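Local coordinates for predicted phosphatase, HAD family (Clostridium acetobutylicum, PDB 3MC1), which is a predicted phosphatase of the haloacid dehalogenase (HAD) superfamily, probably hydrolysing phosphate esters, although its natural substrate is not established, at residues T23-Y28 with D71-Y76; Y4-F9 with L155-D160. All coordinates share one frame; numbering follows the deposited sequence.

Contact 1. Residues T23-Y28 with D71-Y76; sequences TKSVKY and DYYRDY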
loop_
_atom_site.group_PDB
_atom_site.type_symbol
_atom_site.label_atom_id
_atom_site.label_comp_id
_atom_site.label_asym_id
_atom_site.label_seq_id
_atom_site.Cartn_x
_atom_site.Cartn_y
_atom_site.Cartn_z
ATOM N N THR A 23 -2.440 -9.847 9.009
ATOM C CA THR A 23 -2.623 -11.295 8.955
ATOM C C THR A 23 -3.493 -11.760 10.118
ATOM O O THR A 23 -4.267 -12.710 9.980
ATOM C CB THR A 23 -1.275 -12.059 8.959
ATOM O OG1 THR A 23 -0.504 -11.686 10.105
ATOM C CG2 THR A 23 -0.489 -11.760 7.682
ATOM N N LYS A 24 -3.381 -11.080 11.257
ATOM C CA LYS A 24 -4.191 -11.433 12.412
ATOM C C LYS A 24 -5.664 -11.084 12.177
ATOM O O LYS A 24 -6.552 -11.813 12.619
ATOM C CB LYS A 24 -3.657 -10.747 13.674
ATOM C CG LYS A 24 -2.502 -11.501 14.309
ATOM C CD LYS A 24 -1.960 -10.821 15.561
ATOM C CE LYS A 24 -0.800 -11.630 16.134
ATOM N NZ LYS A 24 -0.254 -11.064 17.398
ATOM N N SER A 25 -5.923 -9.985 11.469
ATOM C CA SER A 25 -7.296 -9.582 11.172
ATOM C C SER A 25 -7.916 -10.571 10.180
ATOM O O SER A 25 -9.099 -10.899 10.268
ATOM C CB SER A 25 -7.335 -8.159 10.590
ATOM O OG SER A 25 -6.818 -7.219 11.518
ATOM N N VAL A 26 -7.114 -11.041 9.232
ATOM C CA VAL A 26 -7.596 -12.005 8.252
ATOM C C VAL A 26 -7.877 -13.338 8.959
ATOM O O VAL A 26 -8.910 -13.960 8.725
ATOM C CB VAL A 26 -6.555 -12.228 7.136
ATOM C CG1 VAL A 26 -7.059 -13.276 6.139
ATOM C CG2 VAL A 26 -6.275 -10.903 6.436
ATOM N N LYS A 27 -6.960 -13.763 9.826
ATOM C CA LYS A 27 -7.141 -15.015 10.557
ATOM C C LYS A 27 -8.396 -14.933 11.414
ATOM O O LYS A 27 -9.160 -15.898 11.504
ATOM C CB LYS A 27 -5.931 -15.316 11.447
ATOM C CG LYS A 27 -6.104 -16.583 12.277
ATOM C CD LYS A 27 -5.063 -16.676 13.383
ATOM C CE LYS A 27 -3.905 -17.587 13.010
ATOM N NZ LYS A 27 -4.299 -19.030 13.049
ATOM N N TYR A 28 -8.604 -13.779 12.045
ATOM C CA TYR A 28 -9.783 -13.576 12.884
ATOM C C TYR A 28 -11.044 -13.716 12.039
ATOM O O TYR A 28 -12.036 -14.305 12.474
ATOM C CB TYR A 28 -9.772 -12.182 13.517
ATOM C CG TYR A 28 -11.098 -11.825 14.143
ATOM C CD1 TYR A 28 -11.463 -12.342 15.386
ATOM C CD2 TYR A 28 -12.017 -11.017 13.470
ATOM C CE1 TYR A 28 -12.711 -12.070 15.944
ATOM C CE2 TYR A 28 -13.270 -10.736 14.019
ATOM C CZ TYR A 28 -13.608 -11.271 15.257
ATOM O OH TYR A 28 -14.847 -11.027 15.804
ATOM N N ASP A 71 -15.870 -7.169 6.874
ATOM C CA ASP A 71 -16.379 -6.579 8.107
ATOM C C ASP A 71 -15.803 -7.239 9.354
ATOM O O ASP A 71 -15.485 -6.547 10.323
ATOM C CB ASP A 71 -17.906 -6.630 8.136
ATOM C CG ASP A 71 -18.527 -5.659 7.166
ATOM O OD1 ASP A 71 -17.970 -4.552 7.011
ATOM O OD2 ASP A 71 -19.568 -5.987 6.563
ATOM N N TYR A 72 -15.665 -8.567 9.344
ATOM C CA TYR A 72 -15.092 -9.260 10.500
ATOM C C TYR A 72 -13.647 -8.797 10.662
ATOM O O TYR A 72 -13.177 -8.536 11.767
ATOM C CB TYR A 72 -15.086 -10.778 10.311
ATOM C CG TYR A 72 -16.443 -11.436 10.328
ATOM C CD1 TYR A 72 -17.440 -11.006 11.201
ATOM C CD2 TYR A 72 -16.720 -12.513 9.487
ATOM C CE1 TYR A 72 -18.685 -11.636 11.235
ATOM C CE2 TYR A 72 -17.956 -13.149 9.511
ATOM C CZ TYR A 72 -18.935 -12.703 10.387
ATOM O OH TYR A 72 -20.168 -13.316 10.397
ATOM N N TYR A 73 -12.945 -8.734 9.540
ATOM C CA TYR A 73 -11.560 -8.297 9.510
ATOM C C TYR A 73 -11.473 -6.948 10.223
ATOM O O TYR A 73 -10.644 -6.757 11.114
ATOM C CB TYR A 73 -11.119 -8.152 8.052
ATOM C CG TYR A 73 -9.792 -7.451 7.832
ATOM C CD1 TYR A 73 -8.657 -8.175 7.490
ATOM C CD2 TYR A 73 -9.692 -6.052 7.898
ATOM C CE1 TYR A 73 -7.453 -7.535 7.205
ATOM C CE2 TYR A 73 -8.487 -5.400 7.622
ATOM C CZ TYR A 73 -7.376 -6.149 7.272
ATOM O OH TYR A 73 -6.194 -5.526 6.948
ATOM N N ARG A 74 -12.354 -6.024 9.844
ATOM C CA ARG A 74 -12.344 -4.688 10.434
ATOM C C ARG A 74 -12.688 -4.616 11.914
ATOM O O ARG A 74 -12.192 -3.734 12.608
ATOM C CB ARG A 74 -13.239 -3.756 9.626
ATOM C CG ARG A 74 -12.622 -3.433 8.266
ATOM C CD ARG A 74 -13.577 -2.682 7.369
ATOM N NE ARG A 74 -12.982 -2.398 6.067
ATOM C CZ ARG A 74 -13.652 -1.882 5.042
ATOM N NH1 ARG A 74 -14.941 -1.600 5.173
ATOM N NH2 ARG A 74 -13.040 -1.646 3.891
ATOM N N ASP A 75 -13.531 -5.531 12.397
ATOM C CA ASP A 75 -13.881 -5.550 13.815
ATOM C C ASP A 75 -12.603 -5.629 14.627
ATOM O O ASP A 75 -12.488 -5.006 15.686
ATOM C CB ASP A 75 -14.744 -6.769 14.175
ATOM C CG ASP A 75 -16.045 -6.817 13.411
ATOM O OD1 ASP A 75 -16.638 -5.747 13.164
ATOM O OD2 ASP A 75 -16.486 -7.937 13.077
ATOM N N TYR A 76 -11.650 -6.414 14.133
ATOM C CA TYR A 76 -10.375 -6.589 14.807
ATOM C C TYR A 76 -9.323 -5.552 14.385
ATOM O O TYR A 76 -8.562 -5.054 15.215
ATOM C CB TYR A 76 -9.823 -7.983 14.528
ATOM C CG TYR A 76 -8.492 -8.240 15.194
ATOM C CD1 TYR A 76 -8.420 -8.694 16.516
ATOM C CD2 TYR A 76 -7.295 -7.985 14.520
ATOM C CE1 TYR A 76 -7.186 -8.884 17.147
ATOM C CE2 TYR A 76 -6.067 -8.169 15.136
ATOM C CZ TYR A 76 -6.014 -8.618 16.447
ATOM O OH TYR A 76 -4.788 -8.808 17.045
#
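Ser25 sits between two tyrosines of the opposing helix and meets them in different ways. Its CB lies over one face of the Tyr73 ring, 3.5 Å from the centroid and 20° off the ring normal, a CH-pi contact displaced toward the CD1-CE1 rim. Its OG points instead at the edge of the Tyr76 ring, near the ring plane, with CD2 of Tyr76 3.1 Å from Ser25 OG. The hydroxyl is satisfied within its own helix by Gly21 O while it packs at the ring edge. Tyr73 leaves its helix with CG anti to the backbone N (chi1 169°), which turns one face of the ring to Ser25 CB and brings its edge to Val26, where CE1 of Tyr73 is 3.6 Å from CG2 of Val26. The Tyr73 side chain lies about 11 Å from the sodium ion and near a glycerol that probably came from the crystallisation liquor. The Tyr76 ring runs along the flank of helix 19-31, past Ser25 to Lys24. Lys24 passes its outer end at a slant, CB near CE2 and CD 3.8 Å from Tyr76 OH, while the phenol itself bonds to Glu84 and the ammonium of Lys24 pairs with Glu20. From helix 19-31, the edge of the Tyr28 ring meets the backbone of helix 63-81, CE2 of Tyr28 standing 3.1 Å from Tyr72 O, and its CD2 is 3.9 Å from CB of Tyr76. Lys32 binds the Tyr28 hydroxyl and forms a cation-pi contact with Tyr72. The axes come within 7.8 Å at an angle of 128°, a close approach consistent with the small Ser25 lying opposite Tyr73. Both helices belong to the helical cap inserted after the first strand of the HAD core, an arrangement typical of C1-capped members.

Contact 2. Residues Y4-F9 with L155-D160; sequences YNYVLF and LNIKSD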
loop_
_atom_site.group_PDB
_atom_site.type_symbol
_atom_site.label_atom_id
_atom_site.label_comp_id
_atom_site.label_asym_id
_atom_site.label_seq_id
_atom_site.Cartn_x
_atom_site.Cartn_y
_atom_site.Cartn_z
ATOM N N TYR A 4 10.749 15.764 -11.762
ATOM C CA TYR A 4 9.355 15.507 -11.435
ATOM C C TYR A 4 9.201 15.958 -9.979
ATOM O O TYR A 4 10.151 15.888 -9.195
ATOM C CB TYR A 4 9.009 14.021 -11.650
ATOM C CG TYR A 4 9.793 13.045 -10.812
ATOM C CD1 TYR A 4 9.398 12.747 -9.507
ATOM C CD2 TYR A 4 10.957 12.444 -11.304
ATOM C CE1 TYR A 4 10.139 11.885 -8.708
ATOM C CE2 TYR A 4 11.708 11.576 -10.508
ATOM C CZ TYR A 4 11.291 11.306 -9.210
ATOM O OH TYR A 4 12.025 10.465 -8.399
ATOM N N ASN A 5 8.020 16.450 -9.629
ATOM C CA ASN A 5 7.785 16.978 -8.289
ATOM C C ASN A 5 7.006 16.110 -7.309
ATOM O O ASN A 5 7.003 16.387 -6.109
ATOM C CB ASN A 5 7.066 18.325 -8.407
ATOM C CG ASN A 5 7.910 19.378 -9.093
ATOM O OD1 ASN A 5 8.907 19.847 -8.544
ATOM N ND2 ASN A 5 7.518 19.752 -10.306
ATOM N N TYR A 6 6.351 15.070 -7.804
ATOM C CA TYR A 6 5.541 14.231 -6.929
ATOM C C TYR A 6 6.001 12.795 -6.798
ATOM O O TYR A 6 6.452 12.176 -7.761
ATOM C CB TYR A 6 4.094 14.253 -7.408
ATOM C CG TYR A 6 3.396 15.575 -7.204
ATOM C CD1 TYR A 6 2.631 15.814 -6.059
ATOM C CD2 TYR A 6 3.467 16.577 -8.173
ATOM C CE1 TYR A 6 1.944 17.020 -5.888
ATOM C CE2 TYR A 6 2.789 17.784 -8.012
ATOM C CZ TYR A 6 2.027 17.997 -6.870
ATOM O OH TYR A 6 1.339 19.180 -6.726
ATOM N N VAL A 7 5.882 12.278 -5.581
ATOM C CA VAL A 7 6.261 10.911 -5.283
ATOM C C VAL A 7 5.087 10.266 -4.529
ATOM O O VAL A 7 4.767 10.666 -3.407
ATOM C CB VAL A 7 7.516 10.860 -4.384
ATOM C CG1 VAL A 7 7.918 9.411 -4.153
ATOM C CG2 VAL A 7 8.690 11.649 -5.021
ATOM N N LEU A 8 4.433 9.300 -5.169
ATOM C CA LEU A 8 3.319 8.572 -4.552
ATOM C C LEU A 8 3.854 7.272 -3.937
ATOM O O LEU A 8 4.697 6.599 -4.522
ATOM C CB LEU A 8 2.238 8.255 -5.592
ATOM C CG LEU A 8 1.224 9.364 -5.917
ATOM C CD1 LEU A 8 1.934 10.588 -6.495
ATOM C CD2 LEU A 8 0.170 8.830 -6.897
ATOM N N PHE A 9 3.357 6.936 -2.750
ATOM C CA PHE A 9 3.782 5.743 -2.022
ATOM C C PHE A 9 2.576 4.904 -1.630
ATOM O O PHE A 9 1.517 5.447 -1.296
ATOM C CB PHE A 9 4.451 6.111 -0.688
ATOM C CG PHE A 9 5.772 6.844 -0.807
ATOM C CD1 PHE A 9 6.975 6.149 -0.745
ATOM C CD2 PHE A 9 5.804 8.236 -0.889
ATOM C CE1 PHE A 9 8.202 6.838 -0.752
ATOM C CE2 PHE A 9 7.015 8.930 -0.900
ATOM C CZ PHE A 9 8.216 8.233 -0.828
ATOM N N LEU A 155 -5.061 16.293 -6.837
ATOM C CA LEU A 155 -3.935 17.205 -6.666
ATOM C C LEU A 155 -3.474 17.804 -7.990
ATOM O O LEU A 155 -2.511 18.561 -8.031
ATOM C CB LEU A 155 -2.771 16.463 -6.004
ATOM C CG LEU A 155 -3.004 16.012 -4.558
ATOM C CD1 LEU A 155 -2.137 14.800 -4.217
ATOM C CD2 LEU A 155 -2.694 17.170 -3.641
ATOM N N ASN A 156 -4.172 17.456 -9.065
ATOM C CA ASN A 156 -3.835 17.932 -10.400
ATOM C C ASN A 156 -2.380 17.606 -10.746
ATOM O O ASN A 156 -1.604 18.477 -11.145
ATOM C CB ASN A 156 -4.072 19.437 -10.505
ATOM C CG ASN A 156 -3.999 19.930 -11.930
ATOM O OD1 ASN A 156 -4.700 19.420 -12.805
ATOM N ND2 ASN A 156 -3.149 20.923 -12.174
ATOM N N ILE A 157 -2.031 16.336 -10.583
ATOM C CA ILE A 157 -0.696 15.835 -10.863
ATOM C C ILE A 157 -0.672 15.250 -12.278
ATOM O O ILE A 157 -1.572 14.496 -12.664
ATOM C CB ILE A 157 -0.312 14.718 -9.856
ATOM C CG1 ILE A 157 -0.404 15.257 -8.428
ATOM C CG2 ILE A 157 1.094 14.195 -10.152
ATOM C CD1 ILE A 157 -0.223 14.195 -7.358
ATOM N N LYS A 158 0.350 15.604 -13.049
ATOM C CA LYS A 158 0.489 15.102 -14.410
ATOM C C LYS A 158 1.387 13.872 -14.411
ATOM O O LYS A 158 2.273 13.739 -13.568
ATOM C CB LYS A 158 1.090 16.175 -15.328
ATOM C CG LYS A 158 0.260 17.441 -15.468
ATOM C CD LYS A 158 -1.119 17.156 -16.048
ATOM C CE LYS A 158 -1.857 18.451 -16.342
ATOM N NZ LYS A 158 -1.958 19.321 -15.138
ATOM N N SER A 159 1.156 12.984 -15.373
ATOM C CA SER A 159 1.927 11.753 -15.501
ATOM C C SER A 159 3.433 11.956 -15.638
ATOM O O SER A 159 4.222 11.087 -15.265
ATOM C CB SER A 159 1.414 10.950 -16.697
ATOM O OG SER A 159 0.079 10.531 -16.478
ATOM N N ASP A 160 3.838 13.103 -16.171
ATOM C CA ASP A 160 5.256 13.378 -16.356
ATOM C C ASP A 160 5.851 14.132 -15.173
ATOM O O ASP A 160 6.977 14.629 -15.242
ATOM C CB ASP A 160 5.464 14.174 -17.651
ATOM C CG ASP A 160 4.899 15.581 -17.573
ATOM O OD1 ASP A 160 3.957 15.809 -16.783
ATOM O OD2 ASP A 160 5.387 16.460 -18.317
#
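Ile157 lies over one face of the Tyr6 ring, and this pair is the tight part of the contact. CG1 of Ile157 stands 3.7 Å from the centroid of the Tyr6 ring, only 5° off its normal, in a centred CH-pi contact. The branches spread from there: CD1 of Ile157 comes to 3.5 Å from CD1 of Tyr6, whereas CG2 of Ile157 reaches the CD2 half of the same face, 3.9 Å from CD2 of Tyr6. With CG1 beside the backbone N (chi1 -57°) and CD1 extended beyond it, the isoleucine can also touch Leu8, its CD1 lying 4.3 Å from CD1 of Leu8. Ala162 and Met152 pack on Ile157 as well, and His104 meets the Tyr6 ring.

The fold here is the Rossmann-like core of HAD proteins. Strand 6-9 runs between strands 104-109 and 162-166 of a parallel sheet, and residues 155-160 link helix 144-155 to strand 162-166. The helix ends in a Schellman motif, with Asn156 at positive phi as its C-prime residue; the chain turns there and presents Ile157 to the sheet.

Toward solvent the fit is looser. Tyr6 OH is 4.1 Å from Leu155 O, and at the other end CB of Tyr4 passes 4.2 Å from Asp160 O, while the Tyr4 hydroxyl bonds to the carbonyl of Ile214. The side chain of Asp160 is exposed and starts away from residues 4-9.

How the contacts relate
From the N terminus the chain enters strand 6-9, whose end leads to Asp10 and Asp12 of the sodium site, and then runs into helix 19-31. Helix 63-81 folds back on that helix, so contact 1 closes a loop of 42 residues within the cap. The chain next builds strands 104-109 and 131-135 and helix 144-155 before contact 2 brings residues 155-160 back to the first strand. The larger loop of contact 2 thus encloses the whole of contact 1. One joins two cap helices, the other the first strand to a crossover in the core; their centres are 33 Å apart, on opposite sides of the chain's centre.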